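PDB 7DF2: C2 domain protein from Ramazzottius varieornatus, which binds calcium ions at one end of a C2-type beta sandwich and is probably secreted, its wider role being unresolved. Local coordinates for residues T38-I43 with I191-C196; K67-I72 with A132-G137; D77-N82 with I114-C119; Q165-I170 with L184-Y189. All blocks are in the same frame, centred on the assembly; numbering follows the deposited sequence.

Contact 1: T38-I43 with I191-C196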
loop_
_atom_site.group_PDB
_atom_site.type_symbol
_atom_site.label_atom_id
_atom_site.label_comp_id
_atom_site.label_asym_id
_atom_site.label_seq_id
_atom_site.Cartn_x
_atom_site.Cartn_y
_atom_site.Cartn_z
ATOM N N THR A 38 0.545 -12.392 16.967
ATOM C CA THR A 38 -0.796 -12.920 17.158
ATOM C C THR A 38 -1.555 -12.016 18.117
ATOM O O THR A 38 -0.974 -11.198 18.834
ATOM C CB THR A 38 -0.773 -14.372 17.684
ATOM O OG1 THR A 38 0.137 -15.146 16.896
ATOM C CG2 THR A 38 -2.155 -15.026 17.576
ATOM N N GLY A 39 -2.868 -12.166 18.104
ATOM C CA GLY A 39 -3.732 -11.358 18.922
ATOM C C GLY A 39 -4.707 -10.630 18.033
ATOM O O GLY A 39 -4.988 -11.059 16.907
ATOM N N PHE A 40 -5.232 -9.524 18.536
ATOM C CA PHE A 40 -6.194 -8.701 17.822
ATOM C C PHE A 40 -5.573 -7.321 17.691
ATOM O O PHE A 40 -5.264 -6.679 18.699
ATOM C CB PHE A 40 -7.528 -8.670 18.574
ATOM C CG PHE A 40 -8.030 -10.040 18.937
ATOM C CD1 PHE A 40 -7.581 -10.676 20.091
ATOM C CD2 PHE A 40 -8.915 -10.705 18.102
ATOM C CE1 PHE A 40 -8.019 -11.948 20.411
ATOM C CE2 PHE A 40 -9.368 -11.976 18.418
ATOM C CZ PHE A 40 -8.917 -12.596 19.576
ATOM N N PHE A 41 -5.305 -6.897 16.462
ATOM C CA PHE A 41 -4.631 -5.622 16.303
ATOM C C PHE A 41 -5.054 -4.983 14.986
ATOM O O PHE A 41 -5.636 -5.627 14.109
ATOM C CB PHE A 41 -3.098 -5.765 16.392
ATOM C CG PHE A 41 -2.514 -6.838 15.503
ATOM C CD1 PHE A 41 -2.506 -8.169 15.905
ATOM C CD2 PHE A 41 -1.951 -6.509 14.277
ATOM C CE1 PHE A 41 -1.954 -9.160 15.099
ATOM C CE2 PHE A 41 -1.398 -7.492 13.464
ATOM C CZ PHE A 41 -1.400 -8.819 13.872
ATOM N N ARG A 42 -4.787 -3.689 14.887
ATOM C CA ARG A 42 -5.186 -2.869 13.755
ATOM C C ARG A 42 -3.923 -2.333 13.111
ATOM O O ARG A 42 -2.968 -1.991 13.811
ATOM C CB ARG A 42 -6.087 -1.716 14.216
ATOM C CG ARG A 42 -6.519 -0.743 13.113
ATOM C CD ARG A 42 -7.771 0.006 13.593
ATOM N NE ARG A 42 -8.896 -0.913 13.738
ATOM C CZ ARG A 42 -9.962 -0.684 14.493
ATOM N NH1 ARG A 42 -10.938 -1.584 14.553
ATOM N NH2 ARG A 42 -10.053 0.449 15.181
ATOM N N ILE A 43 -3.899 -2.311 11.780
ATOM C CA ILE A 43 -2.790 -1.765 11.009
ATOM C C ILE A 43 -3.303 -0.567 10.232
ATOM O O ILE A 43 -4.307 -0.677 9.524
ATOM C CB ILE A 43 -2.198 -2.805 10.038
ATOM C CG1 ILE A 43 -1.756 -4.055 10.796
ATOM C CG2 ILE A 43 -1.030 -2.206 9.235
ATOM C CD1 ILE A 43 -2.720 -5.189 10.653
ATOM N N ILE A 191 -5.994 -3.991 19.758
ATOM C CA ILE A 191 -7.344 -3.475 19.950
ATOM C C ILE A 191 -8.142 -4.547 20.683
ATOM O O ILE A 191 -7.805 -5.738 20.588
ATOM C CB ILE A 191 -8.006 -3.107 18.611
ATOM C CG1 ILE A 191 -7.992 -4.313 17.657
ATOM C CG2 ILE A 191 -7.325 -1.873 18.008
ATOM C CD1 ILE A 191 -8.869 -4.156 16.408
ATOM N N PRO A 192 -9.187 -4.183 21.419
ATOM C CA PRO A 192 -10.020 -5.207 22.062
ATOM C C PRO A 192 -10.655 -6.113 21.024
ATOM O O PRO A 192 -11.027 -5.671 19.937
ATOM C CB PRO A 192 -11.079 -4.389 22.813
ATOM C CG PRO A 192 -10.474 -3.033 22.976
ATOM C CD PRO A 192 -9.612 -2.814 21.769
ATOM N N GLU A 193 -10.777 -7.398 21.371
ATOM C CA GLU A 193 -11.330 -8.374 20.435
ATOM C C GLU A 193 -12.708 -7.956 19.933
ATOM O O GLU A 193 -13.049 -8.191 18.767
ATOM C CB GLU A 193 -11.395 -9.756 21.097
ATOM C CG GLU A 193 -12.183 -10.779 20.302
ATOM C CD GLU A 193 -12.076 -12.184 20.878
ATOM O OE1 GLU A 193 -11.457 -12.349 21.952
ATOM O OE2 GLU A 193 -12.610 -13.124 20.248
ATOM N N SER A 194 -13.517 -7.338 20.802
ATOM C CA SER A 194 -14.879 -6.974 20.426
ATOM C C SER A 194 -14.908 -5.964 19.284
ATOM O O SER A 194 -15.898 -5.895 18.548
ATOM C CB SER A 194 -15.635 -6.426 21.644
ATOM O OG SER A 194 -15.048 -5.228 22.143
ATOM N N THR A 195 -13.842 -5.180 19.121
ATOM C CA THR A 195 -13.783 -4.120 18.118
ATOM C C THR A 195 -13.099 -4.557 16.832
ATOM O O THR A 195 -12.933 -3.737 15.924
ATOM C CB THR A 195 -13.050 -2.895 18.683
ATOM O OG1 THR A 195 -11.652 -3.177 18.788
ATOM C CG2 THR A 195 -13.572 -2.535 20.068
ATOM N N CYS A 196 -12.695 -5.818 16.733
ATOM C CA CYS A 196 -11.909 -6.271 15.595
ATOM C C CYS A 196 -12.822 -6.533 14.399
ATOM O O CYS A 196 -13.828 -7.236 14.516
ATOM C CB CYS A 196 -11.128 -7.525 15.995
ATOM S SG CYS A 196 -9.581 -7.796 15.104
HETATM O O HOH W 1 -13.677 -1.245 15.525
#
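Phe40 and Arg42 meet the loop of Ile191 to Cys196 at the end of a C2 beta sandwich, where the chain enters strand 41-51 and leaves its neighbour, strand 181-190. One backbone bond crosses: Ile191 N gives to Phe40 O over 3.0 Å. The stacking is done by Phe40. With CG beside the backbone N (chi1 -51°), its ring turns onto Glu193, whose CB stands 3.8 Å from the ring centroid, almost exactly on the normal, as a CH-pi contact. The extended glutamate then runs outward over the same face until its carboxylate lies within 15° of parallel to the ring, Glu193 CD being 3.4 Å from Phe40 CZ. Packing contacts complete the meeting: Ile191 CG1 lies against Phe41 CA, its CD1 sits over one face of the Arg42 guanidinium, and Phe40 CB touches Cys196 SG at 4.1 Å, the sulfur itself being tied to Cys119 in a disulfide. The polar end of Arg42 is shared. NE forms a salt bridge with Asp117 of strand 107-119, while NH1 reaches the loop through water. That water lies in the guanidinium plane, 2.9 Å from Arg42 NH1, and donates to Thr195 O at 2.6 Å.

Contact 2: K67-I72 with A132-G137. With CA (calcium ion), chain D; CA (calcium ion), chain E; CA (calcium ion), chain C.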
loop_
_atom_site.group_PDB
_atom_site.type_symbol
_atom_site.label_atom_id
_atom_site.label_comp_id
_atom_site.label_asym_id
_atom_site.label_seq_id
_atom_site.Cartn_x
_atom_site.Cartn_y
_atom_site.Cartn_z
ATOM N N LYS A 67 1.069 15.374 -18.754
ATOM C CA LYS A 67 1.592 14.675 -17.589
ATOM C C LYS A 67 0.786 13.412 -17.276
ATOM O O LYS A 67 -0.220 13.099 -17.918
ATOM C CB LYS A 67 1.618 15.614 -16.381
ATOM C CG LYS A 67 2.603 16.769 -16.531
ATOM C CD LYS A 67 2.713 17.559 -15.239
ATOM C CE LYS A 67 2.577 19.057 -15.469
ATOM N NZ LYS A 67 1.645 19.681 -14.480
ATOM N N CYS A 68 1.262 12.651 -16.285
ATOM C CA CYS A 68 0.581 11.411 -15.934
ATOM C C CYS A 68 -0.803 11.714 -15.363
ATOM O O CYS A 68 -1.046 12.771 -14.782
ATOM C CB CYS A 68 1.375 10.587 -14.909
ATOM S SG CYS A 68 3.090 10.108 -15.334
ATOM N N ASP A 69 -1.714 10.758 -15.532
ATOM C CA ASP A 69 -3.097 10.847 -15.051
ATOM C C ASP A 69 -3.309 9.717 -14.057
ATOM O O ASP A 69 -3.935 8.696 -14.377
ATOM C CB ASP A 69 -4.089 10.778 -16.205
ATOM C CG ASP A 69 -3.648 11.627 -17.353
ATOM O OD1 ASP A 69 -3.458 12.833 -17.115
ATOM O OD2 ASP A 69 -3.416 11.082 -18.459
ATOM N N PRO A 70 -2.778 9.861 -12.843
ATOM C CA PRO A 70 -2.621 8.697 -11.967
ATOM C C PRO A 70 -3.931 8.272 -11.321
ATOM O O PRO A 70 -4.716 9.094 -10.836
ATOM C CB PRO A 70 -1.616 9.180 -10.918
ATOM C CG PRO A 70 -1.837 10.655 -10.864
ATOM C CD PRO A 70 -2.178 11.072 -12.263
ATOM N N LYS A 71 -4.173 6.970 -11.356
ATOM C CA LYS A 71 -5.119 6.315 -10.468
ATOM C C LYS A 71 -4.275 5.452 -9.546
ATOM O O LYS A 71 -3.541 4.572 -10.015
ATOM C CB LYS A 71 -6.142 5.468 -11.232
ATOM C CG LYS A 71 -7.152 4.767 -10.295
ATOM C CD LYS A 71 -8.268 4.074 -11.095
ATOM C CE LYS A 71 -9.236 3.340 -10.164
ATOM N NZ LYS A 71 -10.324 2.638 -10.912
ATOM N N ILE A 72 -4.347 5.724 -8.248
ATOM C CA ILE A 72 -3.475 5.090 -7.268
ATOM C C ILE A 72 -4.353 4.360 -6.268
ATOM O O ILE A 72 -5.254 4.962 -5.677
ATOM C CB ILE A 72 -2.573 6.130 -6.573
ATOM C CG1 ILE A 72 -1.714 6.840 -7.624
ATOM C CG2 ILE A 72 -1.693 5.456 -5.518
ATOM C CD1 ILE A 72 -0.911 8.045 -7.095
ATOM N N ALA A 132 -0.116 1.913 -9.081
ATOM C CA ALA A 132 -0.345 3.175 -9.763
ATOM C C ALA A 132 -0.396 2.927 -11.261
ATOM O O ALA A 132 0.484 2.261 -11.811
ATOM C CB ALA A 132 0.756 4.193 -9.432
ATOM N N ILE A 133 -1.423 3.461 -11.920
ATOM C CA ILE A 133 -1.507 3.411 -13.377
ATOM C C ILE A 133 -1.787 4.819 -13.872
ATOM O O ILE A 133 -2.320 5.668 -13.153
ATOM C CB ILE A 133 -2.586 2.434 -13.915
ATOM C CG1 ILE A 133 -3.982 2.869 -13.479
ATOM C CG2 ILE A 133 -2.339 1.025 -13.414
ATOM C CD1 ILE A 133 -4.786 3.565 -14.556
ATOM N N ASP A 134 -1.391 5.064 -15.114
ATOM C CA ASP A 134 -1.761 6.274 -15.832
ATOM C C ASP A 134 -3.003 5.954 -16.652
ATOM O O ASP A 134 -2.999 5.005 -17.443
ATOM C CB ASP A 134 -0.610 6.726 -16.737
ATOM C CG ASP A 134 -1.067 7.673 -17.834
ATOM O OD1 ASP A 134 -1.672 8.699 -17.499
ATOM O OD2 ASP A 134 -0.831 7.393 -19.031
ATOM N N LYS A 135 -4.071 6.722 -16.452
ATOM C CA LYS A 135 -5.277 6.503 -17.238
ATOM C C LYS A 135 -5.063 6.989 -18.665
ATOM O O LYS A 135 -4.587 8.108 -18.887
ATOM C CB LYS A 135 -6.464 7.231 -16.611
ATOM C CG LYS A 135 -6.892 6.670 -15.275
ATOM C CD LYS A 135 -8.096 7.428 -14.741
ATOM C CE LYS A 135 -7.769 8.900 -14.549
ATOM N NZ LYS A 135 -6.799 9.096 -13.439
ATOM N N ASP A 136 -5.416 6.144 -19.625
ATOM C CA ASP A 136 -5.427 6.485 -21.046
ATOM C C ASP A 136 -6.843 6.213 -21.546
ATOM O O ASP A 136 -7.084 5.236 -22.265
ATOM C CB ASP A 136 -4.386 5.656 -21.844
ATOM C CG ASP A 136 -2.959 6.132 -21.637
ATOM O OD1 ASP A 136 -2.762 7.296 -21.250
ATOM O OD2 ASP A 136 -2.028 5.332 -21.893
ATOM N N GLY A 137 -7.781 7.050 -21.119
ATOM C CA GLY A 137 -9.186 6.798 -21.391
ATOM C C GLY A 137 -9.627 5.478 -20.797
ATOM O O GLY A 137 -9.523 5.249 -19.589
HETATM CA CA CA D . -2.671 9.238 -19.678
HETATM CA CA CA E . -2.119 13.151 -19.254
HETATM CA CA CA C . -0.260 6.996 -21.260
HETATM O O HOH W 2 0.242 6.820 -23.598
HETATM O O HOH W 3 -4.052 10.186 -21.417
HETATM O O HOH W 4 -4.294 13.583 -20.297
#
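The carboxylates of Asp69 and Asp134 meet side by side on the chain D calcium ion. Asp134 chelates this ion with both oxygens, OD2 also reaching the chain C ion at 2.3 Å, while Asp69 chelates the chain E ion and bridges to chain D through OD2, 2.3 Å away. Asp69 N meets Asp134 OD1 at 2.8 Å on its anti side, 22° out of the carboxylate plane. The shared calcium probably offsets repulsion between Asp69 OD2 and Asp134 OD1, 3.1 Å apart. Lys135 O and Asp136 OD1 also bind the chain D ion. This is the calcium-binding end of a C2 domain, completed by Asp63, Asp66, Asn103, Asp141 and Cys62 O. Behind it the strands pair antiparallel: Asp69 O is gripped by Lys135 N and, from the opposite face of its plane, by Lys135 NZ, also held by Ala101, and Lys71 and Ile133 exchange both backbone bonds. In the sheet, strand 96-100 flanks strand 70-77 on its other edge and strand 139-150 flanks strand 121-136.

Contact 3: D77-N82 with I114-C119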
loop_
_atom_site.group_PDB
_atom_site.type_symbol
_atom_site.label_atom_id
_atom_site.label_comp_id
_atom_site.label_asym_id
_atom_site.label_seq_id
_atom_site.Cartn_x
_atom_site.Cartn_y
_atom_site.Cartn_z
ATOM N N ASP A 77 -2.202 -6.122 2.878
ATOM C CA ASP A 77 -2.301 -7.554 2.568
ATOM C C ASP A 77 -1.808 -8.374 3.760
ATOM O O ASP A 77 -0.609 -8.630 3.905
ATOM C CB ASP A 77 -1.506 -7.882 1.305
ATOM C CG ASP A 77 -1.640 -9.347 0.890
ATOM O OD1 ASP A 77 -2.392 -10.104 1.557
ATOM O OD2 ASP A 77 -0.993 -9.730 -0.110
ATOM N N THR A 78 -2.741 -8.837 4.585
ATOM C CA THR A 78 -2.391 -9.636 5.749
ATOM C C THR A 78 -2.319 -11.129 5.459
ATOM O O THR A 78 -1.969 -11.899 6.362
ATOM C CB THR A 78 -3.412 -9.404 6.863
ATOM O OG1 THR A 78 -4.719 -9.701 6.360
ATOM C CG2 THR A 78 -3.345 -7.939 7.355
ATOM N N GLU A 79 -2.641 -11.556 4.242
ATOM C CA GLU A 79 -2.826 -12.970 3.932
ATOM C C GLU A 79 -1.828 -13.528 2.929
ATOM O O GLU A 79 -1.377 -14.668 3.087
ATOM C CB GLU A 79 -4.247 -13.212 3.401
ATOM C CG GLU A 79 -5.369 -12.673 4.278
ATOM C CD GLU A 79 -6.738 -12.942 3.674
ATOM O OE1 GLU A 79 -6.809 -13.699 2.686
ATOM O OE2 GLU A 79 -7.744 -12.401 4.180
ATOM N N LYS A 80 -1.469 -12.773 1.889
ATOM C CA LYS A 80 -0.632 -13.306 0.805
ATOM C C LYS A 80 0.573 -12.413 0.500
ATOM O O LYS A 80 0.824 -12.064 -0.659
ATOM C CB LYS A 80 -1.489 -13.512 -0.442
ATOM C CG LYS A 80 -2.717 -14.388 -0.224
ATOM C CD LYS A 80 -2.320 -15.856 -0.119
ATOM C CE LYS A 80 -3.496 -16.804 -0.346
ATOM N NZ LYS A 80 -3.163 -18.208 0.067
ATOM N N PRO A 81 1.379 -12.069 1.515
ATOM C CA PRO A 81 2.407 -11.038 1.311
ATOM C C PRO A 81 3.498 -11.438 0.338
ATOM O O PRO A 81 4.188 -10.557 -0.191
ATOM C CB PRO A 81 2.982 -10.831 2.713
ATOM C CG PRO A 81 2.773 -12.138 3.384
ATOM C CD PRO A 81 1.439 -12.620 2.881
ATOM N N ASN A 82 3.689 -12.726 0.092
ATOM C CA ASN A 82 4.742 -13.176 -0.800
ATOM C C ASN A 82 4.240 -13.484 -2.200
ATOM O O ASN A 82 5.054 -13.784 -3.078
ATOM C CB ASN A 82 5.426 -14.402 -0.208
ATOM C CG ASN A 82 6.111 -14.097 1.100
ATOM O OD1 ASN A 82 6.804 -13.085 1.231
ATOM N ND2 ASN A 82 5.908 -14.959 2.087
ATOM N N ILE A 114 -5.495 4.100 5.034
ATOM C CA ILE A 114 -6.449 2.999 5.125
ATOM C C ILE A 114 -6.056 2.130 6.313
ATOM O O ILE A 114 -4.944 2.220 6.840
ATOM C CB ILE A 114 -6.522 2.161 3.827
ATOM C CG1 ILE A 114 -5.169 1.549 3.488
ATOM C CG2 ILE A 114 -7.010 3.027 2.644
ATOM C CD1 ILE A 114 -5.250 0.563 2.307
ATOM N N SER A 115 -7.002 1.310 6.778
ATOM C CA SER A 115 -6.659 0.414 7.875
ATOM C C SER A 115 -7.344 -0.937 7.713
ATOM O O SER A 115 -8.331 -1.092 6.985
ATOM C CB SER A 115 -6.996 1.012 9.251
ATOM O OG SER A 115 -8.391 1.151 9.410
ATOM N N ARG A 116 -6.780 -1.924 8.408
ATOM C CA ARG A 116 -7.272 -3.289 8.376
ATOM C C ARG A 116 -6.875 -3.971 9.671
ATOM O O ARG A 116 -5.822 -3.674 10.242
ATOM C CB ARG A 116 -6.706 -4.060 7.177
ATOM C CG ARG A 116 -7.299 -5.463 7.026
ATOM C CD ARG A 116 -6.702 -6.209 5.834
ATOM N NE ARG A 116 -7.322 -7.524 5.692
ATOM C CZ ARG A 116 -6.987 -8.416 4.763
ATOM N NH1 ARG A 116 -6.036 -8.137 3.876
ATOM N NH2 ARG A 116 -7.602 -9.592 4.720
ATOM N N ASP A 117 -7.716 -4.901 10.121
ATOM C CA ASP A 117 -7.502 -5.581 11.389
ATOM C C ASP A 117 -7.100 -7.032 11.181
ATOM O O ASP A 117 -7.476 -7.670 10.190
ATOM C CB ASP A 117 -8.761 -5.561 12.258
ATOM C CG ASP A 117 -9.265 -4.169 12.535
ATOM O OD1 ASP A 117 -8.501 -3.208 12.343
ATOM O OD2 ASP A 117 -10.428 -4.044 12.958
ATOM N N VAL A 118 -6.366 -7.554 12.160
ATOM C CA VAL A 118 -6.047 -8.973 12.257
ATOM C C VAL A 118 -6.753 -9.478 13.505
ATOM O O VAL A 118 -6.554 -8.931 14.595
ATOM C CB VAL A 118 -4.536 -9.218 12.341
ATOM C CG1 VAL A 118 -4.255 -10.675 12.691
ATOM C CG2 VAL A 118 -3.857 -8.838 11.021
ATOM N N CYS A 119 -7.576 -10.510 13.358
ATOM C CA CYS A 119 -8.485 -10.900 14.437
ATOM C C CYS A 119 -8.225 -12.344 14.880
ATOM O O CYS A 119 -8.977 -13.259 14.544
ATOM C CB CYS A 119 -9.901 -10.684 13.972
ATOM S SG CYS A 119 -10.227 -8.936 13.515
HETATM O O HOH W 5 -6.718 -9.656 8.326
#
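Arg116 reaches from strand 107-119 to Thr78 and Glu79, in the loop that follows strand 70-77, and so links the two sheets of the C2 sandwich. From CB the chain runs fully extended, CG lying opposite the backbone N (chi1 -175°). CD passes 4.1 Å from Thr78 CG2, a methyl that also packs on Val118 CG2 at 3.8 Å. NE turns to Ser199 OG. Over CZ stands Thr78 OG1, 3.1 Å away and centred above one face of the guanidinium, where the N-H groups point past it. NH1 is held by Ile76 O and by Asn201 OD1 of the C-terminal tail. NH2 meets Glu79 OE2 at 2.9 Å, in the guanidinium plane, in a weak, bent hydrogen bond within a salt bridge, 124° at the hydrogen, the carboxylate plane turned 53° from the guanidinium. Asp77 shapes the loop, its OD1 accepting from Glu79 N as an Asx turn, from Lys80 N at 2.8 Å and from Asn201 ND2. Thr78 OG1 is also joined to Asp117 O through a water. A leucine in place of Arg116 would probably leave Glu79 without this charged partner and Ile76 O and Asn201 OD1 without this donor, setting the loop and tail free to shift. The buried positive charge is thus probably compensated by partners that include one carboxylate and several neutral oxygens.

Contact 4: Q165-I170 with L184-Y189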
loop_
_atom_site.group_PDB
_atom_site.type_symbol
_atom_site.label_atom_id
_atom_site.label_comp_id
_atom_site.label_asym_id
_atom_site.label_seq_id
_atom_site.Cartn_x
_atom_site.Cartn_y
_atom_site.Cartn_z
ATOM N N GLN A 165 2.916 4.630 17.603
ATOM C CA GLN A 165 3.712 5.626 16.900
ATOM C C GLN A 165 3.798 5.282 15.418
ATOM O O GLN A 165 3.965 4.119 15.057
ATOM C CB GLN A 165 5.128 5.706 17.477
ATOM C CG GLN A 165 5.209 6.195 18.921
ATOM C CD GLN A 165 4.510 7.519 19.122
ATOM O OE1 GLN A 165 4.887 8.528 18.527
ATOM N NE2 GLN A 165 3.479 7.526 19.967
ATOM N N TRP A 166 3.703 6.305 14.573
ATOM C CA TRP A 166 3.927 6.122 13.145
ATOM C C TRP A 166 5.371 5.720 12.879
ATOM O O TRP A 166 6.307 6.219 13.512
ATOM C CB TRP A 166 3.595 7.405 12.383
ATOM C CG TRP A 166 2.129 7.630 12.234
ATOM C CD1 TRP A 166 1.358 8.507 12.946
ATOM C CD2 TRP A 166 1.242 6.961 11.323
ATOM N NE1 TRP A 166 0.042 8.416 12.540
ATOM C CE2 TRP A 166 -0.054 7.473 11.550
ATOM C CE3 TRP A 166 1.414 5.963 10.359
ATOM C CZ2 TRP A 166 -1.168 7.035 10.830
ATOM C CZ3 TRP A 166 0.297 5.518 9.655
ATOM C CH2 TRP A 166 -0.972 6.066 9.886
ATOM N N SER A 167 5.551 4.808 11.934
ATOM C CA SER A 167 6.877 4.504 11.451
ATOM C C SER A 167 7.460 5.740 10.766
ATOM O O SER A 167 6.730 6.672 10.414
ATOM C CB SER A 167 6.826 3.345 10.467
ATOM O OG SER A 167 6.268 3.826 9.243
ATOM N N PRO A 168 8.773 5.774 10.554
ATOM C CA PRO A 168 9.328 6.784 9.652
ATOM C C PRO A 168 8.791 6.567 8.245
ATOM O O PRO A 168 8.263 5.504 7.906
ATOM C CB PRO A 168 10.842 6.538 9.719
ATOM C CG PRO A 168 10.966 5.119 10.155
ATOM C CD PRO A 168 9.818 4.891 11.100
ATOM N N GLU A 169 8.880 7.614 7.434
ATOM C CA GLU A 169 8.542 7.450 6.030
ATOM C C GLU A 169 9.434 6.372 5.431
ATOM O O GLU A 169 10.637 6.307 5.707
ATOM C CB GLU A 169 8.680 8.780 5.276
ATOM C CG GLU A 169 7.628 9.823 5.693
ATOM C CD GLU A 169 7.554 11.016 4.750
ATOM O OE1 GLU A 169 8.271 11.011 3.737
ATOM O OE2 GLU A 169 6.777 11.957 5.027
ATOM N N ILE A 170 8.821 5.477 4.667
ATOM C CA ILE A 170 9.516 4.377 3.998
ATOM C C ILE A 170 9.468 4.616 2.497
ATOM O O ILE A 170 8.385 4.794 1.927
ATOM C CB ILE A 170 8.877 3.021 4.340
ATOM C CG1 ILE A 170 8.850 2.800 5.860
ATOM C CG2 ILE A 170 9.561 1.878 3.567
ATOM C CD1 ILE A 170 7.846 1.757 6.308
ATOM N N LEU A 184 5.675 5.567 2.267
ATOM C CA LEU A 184 4.669 4.952 3.126
ATOM C C LEU A 184 5.028 5.136 4.591
ATOM O O LEU A 184 6.203 5.254 4.950
ATOM C CB LEU A 184 4.546 3.449 2.849
ATOM C CG LEU A 184 4.205 3.053 1.420
ATOM C CD1 LEU A 184 4.244 1.538 1.275
ATOM C CD2 LEU A 184 2.824 3.606 1.068
ATOM N N ARG A 185 4.000 5.141 5.438
ATOM C CA ARG A 185 4.176 5.005 6.881
ATOM C C ARG A 185 3.144 4.017 7.387
ATOM O O ARG A 185 2.065 3.881 6.803
ATOM C CB ARG A 185 3.967 6.325 7.636
ATOM C CG ARG A 185 4.845 7.467 7.222
ATOM C CD ARG A 185 4.678 8.616 8.207
ATOM N NE ARG A 185 3.293 9.072 8.343
ATOM C CZ ARG A 185 2.868 9.853 9.334
ATOM N NH1 ARG A 185 3.723 10.240 10.284
ATOM N NH2 ARG A 185 1.597 10.242 9.387
ATOM N N TYR A 186 3.437 3.366 8.509
ATOM C CA TYR A 186 2.431 2.503 9.100
ATOM C C TYR A 186 2.437 2.658 10.607
ATOM O O TYR A 186 3.411 3.122 11.208
ATOM C CB TYR A 186 2.643 1.026 8.736
ATOM C CG TYR A 186 3.854 0.405 9.387
ATOM C CD1 TYR A 186 5.104 0.485 8.789
ATOM C CD2 TYR A 186 3.745 -0.283 10.598
ATOM C CE1 TYR A 186 6.228 -0.089 9.385
ATOM C CE2 TYR A 186 4.857 -0.856 11.199
ATOM C CZ TYR A 186 6.091 -0.758 10.586
ATOM O OH TYR A 186 7.190 -1.331 11.182
ATOM N N ARG A 187 1.287 2.309 11.194
ATOM C CA ARG A 187 1.099 2.128 12.628
ATOM C C ARG A 187 0.440 0.775 12.852
ATOM O O ARG A 187 -0.289 0.276 11.989
ATOM C CB ARG A 187 0.201 3.226 13.254
ATOM C CG ARG A 187 0.891 4.539 13.517
ATOM C CD ARG A 187 0.179 5.401 14.553
ATOM N NE ARG A 187 -1.266 5.473 14.342
ATOM C CZ ARG A 187 -2.140 5.783 15.298
ATOM N NH1 ARG A 187 -1.709 6.043 16.526
ATOM N NH2 ARG A 187 -3.440 5.831 15.035
ATOM N N TRP A 188 0.674 0.183 14.021
ATOM C CA TRP A 188 -0.155 -0.954 14.385
ATOM C C TRP A 188 -0.171 -1.095 15.897
ATOM O O TRP A 188 0.797 -0.750 16.583
ATOM C CB TRP A 188 0.278 -2.269 13.712
ATOM C CG TRP A 188 1.704 -2.717 13.888
ATOM C CD1 TRP A 188 2.748 -2.021 14.440
ATOM C CD2 TRP A 188 2.229 -3.980 13.490
ATOM N NE1 TRP A 188 3.897 -2.785 14.399
ATOM C CE2 TRP A 188 3.597 -3.994 13.827
ATOM C CE3 TRP A 188 1.671 -5.111 12.891
ATOM C CZ2 TRP A 188 4.415 -5.095 13.577
ATOM C CZ3 TRP A 188 2.488 -6.203 12.640
ATOM C CH2 TRP A 188 3.842 -6.185 12.983
ATOM N N TYR A 189 -1.284 -1.615 16.394
ATOM C CA TYR A 189 -1.550 -1.594 17.825
ATOM C C TYR A 189 -2.644 -2.591 18.149
ATOM O O TYR A 189 -3.552 -2.835 17.348
ATOM C CB TYR A 189 -1.960 -0.195 18.304
ATOM C CG TYR A 189 -2.980 0.488 17.418
ATOM C CD1 TYR A 189 -2.579 1.274 16.335
ATOM C CD2 TYR A 189 -4.336 0.360 17.666
ATOM C CE1 TYR A 189 -3.520 1.891 15.516
ATOM C CE2 TYR A 189 -5.275 0.975 16.867
ATOM C CZ TYR A 189 -4.861 1.747 15.794
ATOM O OH TYR A 189 -5.820 2.349 15.018
HETATM O O HOH W 6 2.690 1.609 15.712
HETATM O O HOH W 7 4.865 2.023 13.429
HETATM O O HOH W 8 6.628 9.434 10.652
#
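Strand 181-190 of the C2 domain's four-stranded sheet carries on its outer face Arg185 and Arg187, and Trp166, from the loop leading into edge strand 170-173, is stacked between them. The Arg185 guanidinium lies flat on the indole, planes 11° apart, and its CZ is 4.0 Å from the centroid of the five-membered ring, a cation-pi stack; Asn46 receives its NE. On the opposite face Arg187, in one of two conformers, lays its aliphatic part, CD 3.5 Å from that centroid as a CH-pi contact, while its charged end goes on to Glu44 and Glu161. With only an alanine in place of Trp166, a gap would probably open between the two arginines and leave the Arg185 guanidinium without its cation-pi partner. Beside this stack the loop runs antiparallel to the strand. Ser167 N gives to Tyr186 O over 2.8 Å, and Ile170 and Leu184 pair through both backbone bonds. Ser167 takes a carbonyl's place in the ladder: with OG set between the backbone N and the carbonyl carbon (chi1 74°), it accepts from Tyr186 N at 3.0 Å and donates to Pro168 O, while its CB rests over the Tyr186 ring. Glu169, which in the conformer given pairs with Arg49, lines the glycan pocket and touches the glucose. At the Tyr186 ring edge, in plane, Ile170 CD1 comes to 3.9 Å from Tyr186 CD1.

Contacts 1, 3 and 4 all reach the four-stranded sheet, ordered 107-119, 41-51, 181-190, 170-173. Contact 1 touches both of the others, contact 3 through the Cys119-Cys196 disulfide and contact 4 through the backbone of Arg42 and Tyr189; their centres lie 12 and 17 Å from its own. Contact 2 belongs to the five-stranded sheet, its centre 36 Å from that of contact 1, on the opposite side of the chain's centre. Along the chain, contact 1 encloses the rest: contact 3 is nested within contact 2, and contact 4 follows. The calcium-binding end is thus well separated from the end closed by the Cys119-Cys196 disulfide, with the glucose-touching loop of contact 4 on the flank.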